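Local coordinates for TqaA (Penicillium aethiopicum, PDB 5EJD), which contributes the terminal condensation-like domain of a nonribosomal peptide synthetase, which probably cyclises and releases the finished peptide and here binds a phosphopantetheine arm, at residues G298-G303 against L319-L324; L375-Q380 against D421-F426; V379-I384 against T427-D432. One frame throughout, in Å; residues are numbered along the deposited sequence.

Interaction 1 of 3, residues G298-G303 against L319-L324. With PNS (4'-phosphopantetheine), chain R.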
loop_
_atom_site.group_PDB
_atom_site.type_symbol
_atom_site.label_atom_id
_atom_site.label_comp_id
_atom_site.label_asym_id
_atom_site.label_seq_id
_atom_site.Cartn_x
_atom_site.Cartn_y
_atom_site.Cartn_z
ATOM N N GLY A 298 -10.365 -11.764 1.088
ATOM C CA GLY A 298 -9.823 -10.450 1.347
ATOM C C GLY A 298 -9.075 -9.896 0.143
ATOM O O GLY A 298 -8.586 -10.648 -0.715
ATOM N N HIS A 299 -8.988 -8.577 0.090
ATOM C CA HIS A 299 -8.101 -7.942 -0.856
ATOM C C HIS A 299 -7.613 -6.630 -0.348
ATOM O O HIS A 299 -8.177 -6.050 0.568
ATOM C CB HIS A 299 -8.751 -7.829 -2.249
ATOM C CG HIS A 299 -9.777 -6.759 -2.352
ATOM N ND1 HIS A 299 -9.890 -5.959 -3.463
ATOM C CD2 HIS A 299 -10.743 -6.348 -1.495
ATOM C CE1 HIS A 299 -10.863 -5.083 -3.283
ATOM N NE2 HIS A 299 -11.394 -5.295 -2.095
ATOM N N THR A 300 -6.495 -6.198 -0.917
ATOM C CA THR A 300 -5.759 -5.005 -0.450
ATOM C C THR A 300 -6.173 -3.806 -1.240
ATOM O O THR A 300 -6.204 -3.840 -2.451
ATOM C CB THR A 300 -4.275 -5.203 -0.635
ATOM O OG1 THR A 300 -3.874 -6.393 0.065
ATOM C CG2 THR A 300 -3.536 -4.027 -0.071
ATOM N N VAL A 301 -6.580 -2.771 -0.538
ATOM C CA VAL A 301 -6.982 -1.526 -1.163
ATOM C C VAL A 301 -6.107 -0.402 -0.608
ATOM O O VAL A 301 -5.577 -0.524 0.480
ATOM C CB VAL A 301 -8.469 -1.215 -0.949
ATOM C CG1 VAL A 301 -9.337 -2.276 -1.599
ATOM C CG2 VAL A 301 -8.789 -1.066 0.534
ATOM N N ASN A 302 -5.982 0.690 -1.368
ATOM C CA ASN A 302 -4.985 1.674 -1.064
ATOM C C ASN A 302 -5.373 2.655 0.005
ATOM O O ASN A 302 -4.510 3.319 0.602
ATOM C CB ASN A 302 -4.524 2.388 -2.323
ATOM C CG ASN A 302 -5.629 3.150 -3.005
ATOM O OD1 ASN A 302 -6.111 4.138 -2.499
ATOM N ND2 ASN A 302 -6.031 2.689 -4.175
ATOM N N GLY A 303 -6.667 2.767 0.256
ATOM C CA GLY A 303 -7.142 3.579 1.384
ATOM C C GLY A 303 -7.055 5.091 1.222
ATOM O O GLY A 303 -7.219 5.844 2.206
ATOM N N LEU A 319 -2.902 1.486 3.548
ATOM C CA LEU A 319 -3.464 0.235 3.059
ATOM C C LEU A 319 -4.544 -0.303 3.954
ATOM O O LEU A 319 -4.485 -0.152 5.166
ATOM C CB LEU A 319 -2.425 -0.891 3.083
ATOM C CG LEU A 319 -1.293 -0.789 2.140
ATOM C CD1 LEU A 319 -0.474 -2.046 2.270
ATOM C CD2 LEU A 319 -1.807 -0.617 0.726
ATOM N N ASN A 320 -5.474 -1.023 3.347
ATOM C CA ASN A 320 -6.459 -1.729 4.103
ATOM C C ASN A 320 -6.732 -3.082 3.464
ATOM O O ASN A 320 -6.561 -3.235 2.249
ATOM C CB ASN A 320 -7.744 -0.892 4.217
ATOM C CG ASN A 320 -8.570 -1.269 5.441
ATOM O OD1 ASN A 320 -8.178 -2.131 6.227
ATOM N ND2 ASN A 320 -9.699 -0.618 5.608
ATOM N N PHE A 321 -7.090 -4.057 4.295
ATOM C CA PHE A 321 -7.442 -5.404 3.828
ATOM C C PHE A 321 -8.908 -5.614 4.131
ATOM O O PHE A 321 -9.317 -5.645 5.327
ATOM C CB PHE A 321 -6.598 -6.429 4.523
ATOM C CG PHE A 321 -5.162 -6.088 4.545
ATOM C CD1 PHE A 321 -4.407 -6.190 3.390
ATOM C CD2 PHE A 321 -4.567 -5.645 5.698
ATOM C CE1 PHE A 321 -3.069 -5.836 3.379
ATOM C CE2 PHE A 321 -3.223 -5.322 5.709
ATOM C CZ PHE A 321 -2.474 -5.407 4.542
ATOM N N VAL A 322 -9.721 -5.682 3.079
ATOM C CA VAL A 322 -11.172 -5.691 3.252
ATOM C C VAL A 322 -11.846 -6.826 2.491
ATOM O O VAL A 322 -11.239 -7.427 1.616
ATOM C CB VAL A 322 -11.802 -4.364 2.823
ATOM C CG1 VAL A 322 -11.268 -3.218 3.663
ATOM C CG2 VAL A 322 -11.566 -4.085 1.339
ATOM N N PRO A 323 -13.106 -7.133 2.832
ATOM C CA PRO A 323 -13.798 -8.224 2.150
ATOM C C PRO A 323 -14.191 -7.876 0.728
ATOM O O PRO A 323 -14.602 -6.734 0.444
ATOM C CB PRO A 323 -15.067 -8.408 2.970
ATOM C CG PRO A 323 -14.812 -7.717 4.280
ATOM C CD PRO A 323 -13.902 -6.601 3.947
ATOM N N LEU A 324 -13.997 -8.835 -0.168
ATOM C CA LEU A 324 -14.517 -8.755 -1.511
ATOM C C LEU A 324 -15.431 -9.959 -1.689
ATOM O O LEU A 324 -15.040 -11.098 -1.412
ATOM C CB LEU A 324 -13.390 -8.803 -2.505
ATOM C CG LEU A 324 -13.848 -8.830 -3.955
ATOM C CD1 LEU A 324 -14.463 -7.518 -4.346
ATOM C CD2 LEU A 324 -12.661 -9.107 -4.868
HETATM O O23 PNS R . -6.733 -0.841 -11.320
HETATM P P24 PNS R . -7.697 -1.105 -10.189
HETATM O O26 PNS R . -8.914 -1.868 -10.535
HETATM O O27 PNS R . -6.937 -1.463 -8.792
HETATM C C28 PNS R . -7.481 -1.998 -7.599
HETATM C C29 PNS R . -6.448 -2.154 -6.390
HETATM C C30 PNS R . -5.819 -3.350 -7.028
HETATM C C31 PNS R . -7.636 -2.325 -5.427
HETATM C C32 PNS R . -5.673 -0.800 -6.417
HETATM O O33 PNS R . -6.652 0.313 -6.390
HETATM C C34 PNS R . -4.967 -0.724 -5.078
HETATM O O35 PNS R . -5.545 -0.261 -4.087
HETATM N N36 PNS R . -3.851 -1.160 -4.593
HETATM C C37 PNS R . -2.746 -1.842 -5.096
HETATM C C38 PNS R . -1.462 -1.217 -4.579
HETATM C C39 PNS R . -0.942 -1.653 -3.235
HETATM O O40 PNS R . -1.481 -1.231 -2.248
HETATM N N41 PNS R . 0.159 -2.403 -3.238
HETATM C C42 PNS R . 0.802 -2.911 -2.053
HETATM C C43 PNS R . 1.371 -1.826 -1.198
HETATM S S44 PNS R . 2.972 -2.324 -0.528
#
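H299 and V322 form one of two hydrogen-bonded pairs that knit these antiparallel strands together; V301 and N320 form the other, where the bond from V301 N to N320 O (2.8 Å) is almost straight at 171°. Between them T300 and F321 make a non-hydrogen-bonded pair. On the face carrying H299, the imidazole leans toward the partner strand. Its CG lies between the backbone N and the carbonyl carbon (chi1 76°), which swings the ring against L324 CB, 4.1 Å from the ring centroid over one face, and sets NE2 3.6 Å from V322 CG2. That methyl also meets V301 CG1 at 4.1 Å. With an alanine here, K279 NZ would probably lose its partner at ND1, and a gap would open between L324 and V322. On the opposite face T300 OG1 lies at the edge of the F321 ring, 3.4 Å from CD1, and the side chain of Q380 comes close to the same hydroxyl.

Just beyond the strand end, N302 ND2 donates to O35 of the phosphopantetheine (3.0 Å, a bent bond of 137°) and weakly to O33. R304 N holds N302 OD1, fixing the rotation of this amide. L319 packs along the arm, its CD1 lying 3.9 Å from C43 of the cofactor. In the second shell, the carbonyls of E355 and V357 grip N320 ND2. Strand 320-327 closes one side of the sheet in this lobe of the condensation domain; helix 47-54 packs on F321, helix 218-227 on P323 and L324, and strand 377-381 flanks strand 294-301 on its other side.

Interaction 2 of 3, residues L375-Q380 against D421-F426; sequences LSLIVQ and DEVWIF. With PNS (4'-phosphopantetheine), chain R.
L377 to Q380 run parallel to V423 to F426, residue paired with residue, with the short strand axes 16° apart and 4.7 Å from each other at closest. This is one of two adjacent parallel pairs, the one at the middle of the mixed six-stranded sheet in one lobe of the condensation domain, whose fold is related to that of the CoA-dependent acyltransferases. The chain between the two strands leaves this sheet, since strand 408-416 belongs to the sheet of the other lobe. Backbone bonds alternate in the parallel manner: I378 receives I425 N at its O and gives its own N to V423 O, while S376 O and I425 O serve V423 N and Q380 N.

The two faces are unlike. L377 CD1 meets V423 CG1 at 3.8 Å and I425 CD1 at 3.9 Å, an aliphatic layer to which V379 adds; helix 274-289 packs against L377 and V379. The other face carries W424 and F426 beside I378 and Q380. W424 CG and I378 CG1 both sit beside the backbone N (chi1 -62° for W424), which lays the two side chains alongside each other and puts I378 CD1 over the indole, 3.8 Å from the centroid of the six-membered ring. F321 and F417 meet the same indole edge-to-face. Farther along, the aliphatic part of Q380 runs alongside F426, CG standing 3.7 Å from CD1, and its amide reaches the cofactor near C42.

E422 fixes the indole's rotation. Its OE1 forms a salt bridge with R55, and OE2, which also accepts from L420 N, turns its anti lone pair toward W424 NE1, lying close to the ring plane at 2.8 Å with an N-H...O angle of 161°.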
loop_
_atom_site.group_PDB
_atom_site.type_symbol
_atom_site.label_atom_id
_atom_site.label_comp_id
_atom_site.label_asym_id
_atom_site.label_seq_id
_atom_site.Cartn_x
_atom_site.Cartn_y
_atom_site.Cartn_z
ATOM N N LEU A 375 -9.071 -12.573 7.987
ATOM C CA LEU A 375 -9.105 -12.934 6.585
ATOM C C LEU A 375 -8.157 -14.083 6.379
ATOM O O LEU A 375 -7.084 -14.073 6.933
ATOM C CB LEU A 375 -8.643 -11.773 5.726
ATOM C CG LEU A 375 -9.503 -10.505 5.841
ATOM C CD1 LEU A 375 -8.797 -9.305 5.192
ATOM C CD2 LEU A 375 -10.887 -10.721 5.243
ATOM N N SER A 376 -8.566 -15.096 5.619
ATOM C CA SER A 376 -7.712 -16.249 5.402
ATOM C C SER A 376 -7.074 -16.275 4.024
ATOM O O SER A 376 -6.145 -17.033 3.793
ATOM C CB SER A 376 -8.435 -17.576 5.685
ATOM O OG SER A 376 -9.683 -17.590 5.068
ATOM N N LEU A 377 -7.606 -15.493 3.104
ATOM C CA LEU A 377 -7.000 -15.345 1.779
ATOM C C LEU A 377 -7.017 -13.846 1.408
ATOM O O LEU A 377 -8.046 -13.164 1.595
ATOM C CB LEU A 377 -7.766 -16.115 0.744
ATOM C CG LEU A 377 -7.180 -15.945 -0.644
ATOM C CD1 LEU A 377 -5.918 -16.724 -0.796
ATOM C CD2 LEU A 377 -8.157 -16.439 -1.686
ATOM N N ILE A 378 -5.874 -13.327 0.966
ATOM C CA ILE A 378 -5.793 -11.941 0.593
ATOM C C ILE A 378 -5.107 -11.815 -0.767
ATOM O O ILE A 378 -4.008 -12.336 -0.954
ATOM C CB ILE A 378 -5.026 -11.118 1.612
ATOM C CG1 ILE A 378 -5.628 -11.308 2.980
ATOM C CG2 ILE A 378 -5.052 -9.644 1.228
ATOM C CD1 ILE A 378 -4.866 -10.652 4.096
ATOM N N VAL A 379 -5.757 -11.109 -1.697
ATOM C CA VAL A 379 -5.202 -10.858 -2.996
ATOM C C VAL A 379 -4.727 -9.405 -3.087
ATOM O O VAL A 379 -5.513 -8.504 -2.813
ATOM C CB VAL A 379 -6.256 -11.076 -4.061
ATOM C CG1 VAL A 379 -5.695 -10.739 -5.428
ATOM C CG2 VAL A 379 -6.726 -12.504 -4.040
ATOM N N GLN A 380 -3.444 -9.191 -3.431
ATOM C CA GLN A 380 -2.917 -7.839 -3.673
ATOM C C GLN A 380 -2.471 -7.688 -5.069
ATOM O O GLN A 380 -1.399 -8.210 -5.412
ATOM C CB GLN A 380 -1.587 -7.491 -3.043
ATOM C CG GLN A 380 -1.550 -7.481 -1.598
ATOM C CD GLN A 380 -0.639 -6.432 -0.994
ATOM O OE1 GLN A 380 0.412 -5.990 -1.504
ATOM N NE2 GLN A 380 -1.016 -6.114 0.173
ATOM N N ASP A 421 -1.823 -17.464 9.636
ATOM C CA ASP A 421 -2.604 -18.564 9.036
ATOM C C ASP A 421 -3.140 -18.216 7.657
ATOM O O ASP A 421 -3.579 -19.112 6.938
ATOM C CB ASP A 421 -3.757 -19.023 9.943
ATOM C CG ASP A 421 -3.262 -19.750 11.234
ATOM O OD1 ASP A 421 -2.154 -20.322 11.228
ATOM O OD2 ASP A 421 -3.973 -19.722 12.264
ATOM N N GLU A 422 -3.042 -16.951 7.255
ATOM C CA GLU A 422 -3.613 -16.539 5.976
ATOM C C GLU A 422 -2.724 -16.876 4.777
ATOM O O GLU A 422 -1.525 -17.111 4.914
ATOM C CB GLU A 422 -3.927 -15.072 5.996
ATOM C CG GLU A 422 -2.721 -14.132 5.849
ATOM C CD GLU A 422 -1.856 -14.016 7.103
ATOM O OE1 GLU A 422 -2.328 -14.346 8.212
ATOM O OE2 GLU A 422 -0.705 -13.566 6.952
ATOM N N VAL A 423 -3.320 -16.942 3.605
ATOM C CA VAL A 423 -2.558 -17.084 2.383
ATOM C C VAL A 423 -2.602 -15.751 1.619
ATOM O O VAL A 423 -3.670 -15.147 1.511
ATOM C CB VAL A 423 -3.150 -18.177 1.507
ATOM C CG1 VAL A 423 -2.508 -18.172 0.116
ATOM C CG2 VAL A 423 -2.965 -19.512 2.162
ATOM N N TRP A 424 -1.461 -15.317 1.083
ATOM C CA TRP A 424 -1.383 -14.085 0.258
ATOM C C TRP A 424 -1.126 -14.446 -1.170
ATOM O O TRP A 424 -0.284 -15.302 -1.455
ATOM C CB TRP A 424 -0.250 -13.174 0.709
ATOM C CG TRP A 424 -0.407 -12.662 2.117
ATOM C CD1 TRP A 424 -0.154 -13.345 3.266
ATOM C CD2 TRP A 424 -0.823 -11.370 2.511
ATOM N NE1 TRP A 424 -0.414 -12.563 4.349
ATOM C CE2 TRP A 424 -0.821 -11.338 3.918
ATOM C CE3 TRP A 424 -1.241 -10.244 1.810
ATOM C CZ2 TRP A 424 -1.210 -10.215 4.651
ATOM C CZ3 TRP A 424 -1.629 -9.112 2.538
ATOM C CH2 TRP A 424 -1.606 -9.110 3.935
ATOM N N ILE A 425 -1.879 -13.828 -2.067
ATOM C CA ILE A 425 -1.591 -13.906 -3.492
ATOM C C ILE A 425 -1.291 -12.492 -4.006
ATOM O O ILE A 425 -2.130 -11.635 -3.946
ATOM C CB ILE A 425 -2.760 -14.487 -4.274
ATOM C CG1 ILE A 425 -3.034 -15.908 -3.820
ATOM C CG2 ILE A 425 -2.440 -14.496 -5.755
ATOM C CD1 ILE A 425 -4.323 -16.470 -4.374
ATOM N N PHE A 426 -0.057 -12.277 -4.454
ATOM C CA PHE A 426 0.402 -11.026 -5.005
ATOM C C PHE A 426 0.498 -11.183 -6.521
ATOM O O PHE A 426 0.938 -12.211 -7.012
ATOM C CB PHE A 426 1.780 -10.729 -4.483
ATOM C CG PHE A 426 1.855 -10.578 -2.982
ATOM C CD1 PHE A 426 1.497 -9.398 -2.370
ATOM C CD2 PHE A 426 2.380 -11.576 -2.198
ATOM C CE1 PHE A 426 1.586 -9.253 -0.994
ATOM C CE2 PHE A 426 2.466 -11.430 -0.837
ATOM C CZ PHE A 426 2.043 -10.279 -0.226
HETATM O O23 PNS R . -6.733 -0.841 -11.320
HETATM P P24 PNS R . -7.697 -1.105 -10.189
HETATM O O26 PNS R . -8.914 -1.868 -10.535
HETATM O O27 PNS R . -6.937 -1.463 -8.792
HETATM C C28 PNS R . -7.481 -1.998 -7.599
HETATM C C29 PNS R . -6.448 -2.154 -6.390
HETATM C C30 PNS R . -5.819 -3.350 -7.028
HETATM C C31 PNS R . -7.636 -2.325 -5.427
HETATM C C32 PNS R . -5.673 -0.800 -6.417
HETATM O O33 PNS R . -6.652 0.313 -6.390
HETATM C C34 PNS R . -4.967 -0.724 -5.078
HETATM O O35 PNS R . -5.545 -0.261 -4.087
HETATM N N36 PNS R . -3.851 -1.160 -4.593
HETATM C C37 PNS R . -2.746 -1.842 -5.096
HETATM C C38 PNS R . -1.462 -1.217 -4.579
HETATM C C39 PNS R . -0.942 -1.653 -3.235
HETATM O O40 PNS R . -1.481 -1.231 -2.248
HETATM N N41 PNS R . 0.159 -2.403 -3.238
HETATM C C42 PNS R . 0.802 -2.911 -2.053
HETATM C C43 PNS R . 1.371 -1.826 -1.198
HETATM S S44 PNS R . 2.972 -2.324 -0.528
#

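Interaction 3 of 3, residues V379-I384 against T427-D432. With PNS (4'-phosphopantetheine), chain R.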
loop_
_atom_site.group_PDB
_atom_site.type_symbol
_atom_site.label_atom_id
_atom_site.label_comp_id
_atom_site.label_asym_id
_atom_site.label_seq_id
_atom_site.Cartn_x
_atom_site.Cartn_y
_atom_site.Cartn_z
ATOM N N VAL A 379 -5.757 -11.109 -1.697
ATOM C CA VAL A 379 -5.202 -10.858 -2.996
ATOM C C VAL A 379 -4.727 -9.405 -3.087
ATOM O O VAL A 379 -5.513 -8.504 -2.813
ATOM C CB VAL A 379 -6.256 -11.076 -4.061
ATOM C CG1 VAL A 379 -5.695 -10.739 -5.428
ATOM C CG2 VAL A 379 -6.726 -12.504 -4.040
ATOM N N GLN A 380 -3.444 -9.191 -3.431
ATOM C CA GLN A 380 -2.917 -7.839 -3.673
ATOM C C GLN A 380 -2.471 -7.688 -5.069
ATOM O O GLN A 380 -1.399 -8.210 -5.412
ATOM C CB GLN A 380 -1.587 -7.491 -3.043
ATOM C CG GLN A 380 -1.550 -7.481 -1.598
ATOM C CD GLN A 380 -0.639 -6.432 -0.994
ATOM O OE1 GLN A 380 0.412 -5.990 -1.504
ATOM N NE2 GLN A 380 -1.016 -6.114 0.173
ATOM N N HIS A 381 -3.129 -6.841 -5.806
ATOM C CA HIS A 381 -2.596 -6.539 -7.065
ATOM C C HIS A 381 -1.642 -5.328 -6.912
ATOM O O HIS A 381 -2.024 -4.281 -6.414
ATOM C CB HIS A 381 -3.722 -6.277 -8.048
ATOM C CG HIS A 381 -3.221 -5.968 -9.409
ATOM N ND1 HIS A 381 -2.558 -6.896 -10.178
ATOM C CD2 HIS A 381 -3.229 -4.824 -10.126
ATOM C CE1 HIS A 381 -2.232 -6.358 -11.339
ATOM N NE2 HIS A 381 -2.616 -5.095 -11.332
ATOM N N GLN A 382 -0.428 -5.453 -7.440
ATOM C CA GLN A 382 0.596 -4.441 -7.297
ATOM C C GLN A 382 0.673 -3.435 -8.466
ATOM O O GLN A 382 1.655 -3.382 -9.164
ATOM C CB GLN A 382 1.934 -5.115 -7.185
ATOM C CG GLN A 382 2.001 -6.220 -6.176
ATOM C CD GLN A 382 2.134 -5.678 -4.751
ATOM O OE1 GLN A 382 1.397 -4.804 -4.343
ATOM N NE2 GLN A 382 2.997 -6.289 -3.973
ATOM N N ASN A 383 -0.350 -2.609 -8.637
ATOM C CA ASN A 383 -0.326 -1.603 -9.632
ATOM C C ASN A 383 0.257 -0.322 -9.099
ATOM O O ASN A 383 -0.288 0.764 -9.259
ATOM C CB ASN A 383 -1.700 -1.418 -10.293
ATOM C CG ASN A 383 -2.826 -1.282 -9.316
ATOM O OD1 ASN A 383 -2.673 -1.436 -8.107
ATOM N ND2 ASN A 383 -4.002 -1.015 -9.848
ATOM N N ILE A 384 1.459 -0.436 -8.585
ATOM C CA ILE A 384 2.215 0.681 -8.021
ATOM C C ILE A 384 3.633 0.596 -8.602
ATOM O O ILE A 384 3.955 -0.344 -9.310
ATOM C CB ILE A 384 2.366 0.475 -6.535
ATOM C CG1 ILE A 384 2.720 -1.010 -6.308
ATOM C CG2 ILE A 384 1.098 0.848 -5.844
ATOM C CD1 ILE A 384 3.281 -1.310 -4.982
ATOM N N THR A 427 0.109 -10.167 -7.267
ATOM C CA THR A 427 0.324 -10.152 -8.702
ATOM C C THR A 427 1.106 -8.900 -9.107
ATOM O O THR A 427 0.708 -7.787 -8.791
ATOM C CB THR A 427 -1.009 -10.221 -9.481
ATOM O OG1 THR A 427 -1.943 -9.274 -8.949
ATOM C CG2 THR A 427 -1.595 -11.591 -9.340
ATOM N N GLU A 428 2.222 -9.102 -9.796
ATOM C CA GLU A 428 3.072 -8.021 -10.218
ATOM C C GLU A 428 3.017 -7.902 -11.729
ATOM O O GLU A 428 3.472 -8.781 -12.434
ATOM C CB GLU A 428 4.534 -8.270 -9.798
ATOM C CG GLU A 428 4.838 -7.965 -8.345
ATOM C CD GLU A 428 6.329 -7.985 -8.016
ATOM O OE1 GLU A 428 7.164 -8.204 -8.912
ATOM O OE2 GLU A 428 6.674 -7.736 -6.839
ATOM N N PRO A 429 2.530 -6.787 -12.214
ATOM C CA PRO A 429 2.512 -6.510 -13.617
ATOM C C PRO A 429 3.797 -5.858 -14.159
ATOM O O PRO A 429 3.924 -4.655 -14.138
ATOM C CB PRO A 429 1.316 -5.538 -13.746
ATOM C CG PRO A 429 1.333 -4.775 -12.478
ATOM C CD PRO A 429 1.885 -5.713 -11.429
ATOM N N HIS A 430 4.718 -6.664 -14.649
ATOM C CA HIS A 430 5.916 -6.175 -15.335
ATOM C C HIS A 430 5.697 -6.046 -16.840
ATOM O O HIS A 430 4.643 -6.393 -17.374
ATOM C CB HIS A 430 7.078 -7.132 -15.104
ATOM C CG HIS A 430 7.413 -7.328 -13.669
ATOM N ND1 HIS A 430 8.209 -6.448 -12.965
ATOM C CD2 HIS A 430 7.070 -8.302 -12.798
ATOM C CE1 HIS A 430 8.355 -6.886 -11.729
ATOM N NE2 HIS A 430 7.673 -8.006 -11.600
ATOM N N ALA A 431 6.665 -5.443 -17.495
ATOM C CA ALA A 431 6.590 -5.160 -18.920
ATOM C C ALA A 431 6.510 -6.419 -19.758
ATOM O O ALA A 431 5.775 -6.472 -20.755
ATOM C CB ALA A 431 7.806 -4.336 -19.341
ATOM N N ASP A 432 7.259 -7.429 -19.352
ATOM C CA ASP A 432 7.362 -8.693 -20.104
ATOM C C ASP A 432 6.491 -9.810 -19.565
ATOM O O ASP A 432 6.345 -10.841 -20.212
ATOM C CB ASP A 432 8.829 -9.167 -20.141
ATOM C CG ASP A 432 9.429 -9.392 -18.740
ATOM O OD1 ASP A 432 9.215 -8.532 -17.855
ATOM O OD2 ASP A 432 10.150 -10.399 -18.542
HETATM O O23 PNS R . -6.733 -0.841 -11.320
HETATM P P24 PNS R . -7.697 -1.105 -10.189
HETATM O O26 PNS R . -8.914 -1.868 -10.535
HETATM O O27 PNS R . -6.937 -1.463 -8.792
HETATM C C28 PNS R . -7.481 -1.998 -7.599
HETATM C C29 PNS R . -6.448 -2.154 -6.390
HETATM C C30 PNS R . -5.819 -3.350 -7.028
HETATM C C31 PNS R . -7.636 -2.325 -5.427
HETATM C C32 PNS R . -5.673 -0.800 -6.417
HETATM O O33 PNS R . -6.652 0.313 -6.390
HETATM C C34 PNS R . -4.967 -0.724 -5.078
HETATM O O35 PNS R . -5.545 -0.261 -4.087
HETATM N N36 PNS R . -3.851 -1.160 -4.593
HETATM C C37 PNS R . -2.746 -1.842 -5.096
HETATM C C38 PNS R . -1.462 -1.217 -4.579
HETATM C C39 PNS R . -0.942 -1.653 -3.235
HETATM O O40 PNS R . -1.481 -1.231 -2.248
HETATM N N41 PNS R . 0.159 -2.403 -3.238
HETATM C C42 PNS R . 0.802 -2.911 -2.053
HETATM C C43 PNS R . 1.371 -1.826 -1.198
HETATM S S44 PNS R . 2.972 -2.324 -0.528
#
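H381 carries its CG anti to the backbone N (chi1 -179°), and T427 tucks OG1 between its own N and carbonyl carbon (chi1 48°); together these torsions bring the imidazole edge to the hydroxyl. H381 ND1 and T427 OG1 are 2.7 Å apart in a nearly straight hydrogen bond (163°) lying in the ring plane, and either could be the donor. The two side chains cross at about a right angle on one face of the sheet, against helix 274-289, where M274 and A275 touch H381 and V278 touches T427.

Here the parallel ladder ends. T427 N donates to Q380 O (3.1 Å) and Q382 N to T427 O (2.9 Å), but the next residue positioned to continue the pattern is P429, which has no N-H: its CD sits 3.3 Å from Q382 O. Past this point segment 379-384 bends in an inverse gamma turn centred on N383, toward the phosphopantetheine. N383 ND2 donates to O27, the bridging oxygen next to the phosphorus, at 3.2 Å. I384 CG2 lies 3.5 Å from C38 of the arm, and H381 CB is 3.7 Å from the methyl C30. N383 and I384 also pack on H39 and I41 of the neighbouring TqaA chain, so the turn probably lies near where the arm enters from that chain.

The chemistry is thus divided between a hydroxyl-imidazole bond and an amide that donates one bond to the ester oxygen. The first would restrain rotation of the H381 ring beside the cofactor's dimethyl group; the second probably steadies the phosphate end, in keeping with a recognition site for the carrier arm.

The three contacts are successive parts of one sheet. Interactions 1 and 2, with centres about 11 Å apart, are joined by neighbouring strands 294-301 and 377-381, where G298 N meets L377 O at 2.8 Å, and by F321 CE1 packing on W424 CH2 at 3.6 Å. Interaction 3 continues the strand pair of interaction 2 to its end, its centre about 15 Å from each of the others, and shares V379 and Q380 with it. All three touch the phosphopantetheine: N302 and L319 of interaction 1 and N383 and I384 of interaction 3 flank the arm, while Q380 meets it near its thiol end. T273 of the same chain and S40 N of the neighbouring TqaA chain also hydrogen-bond to it.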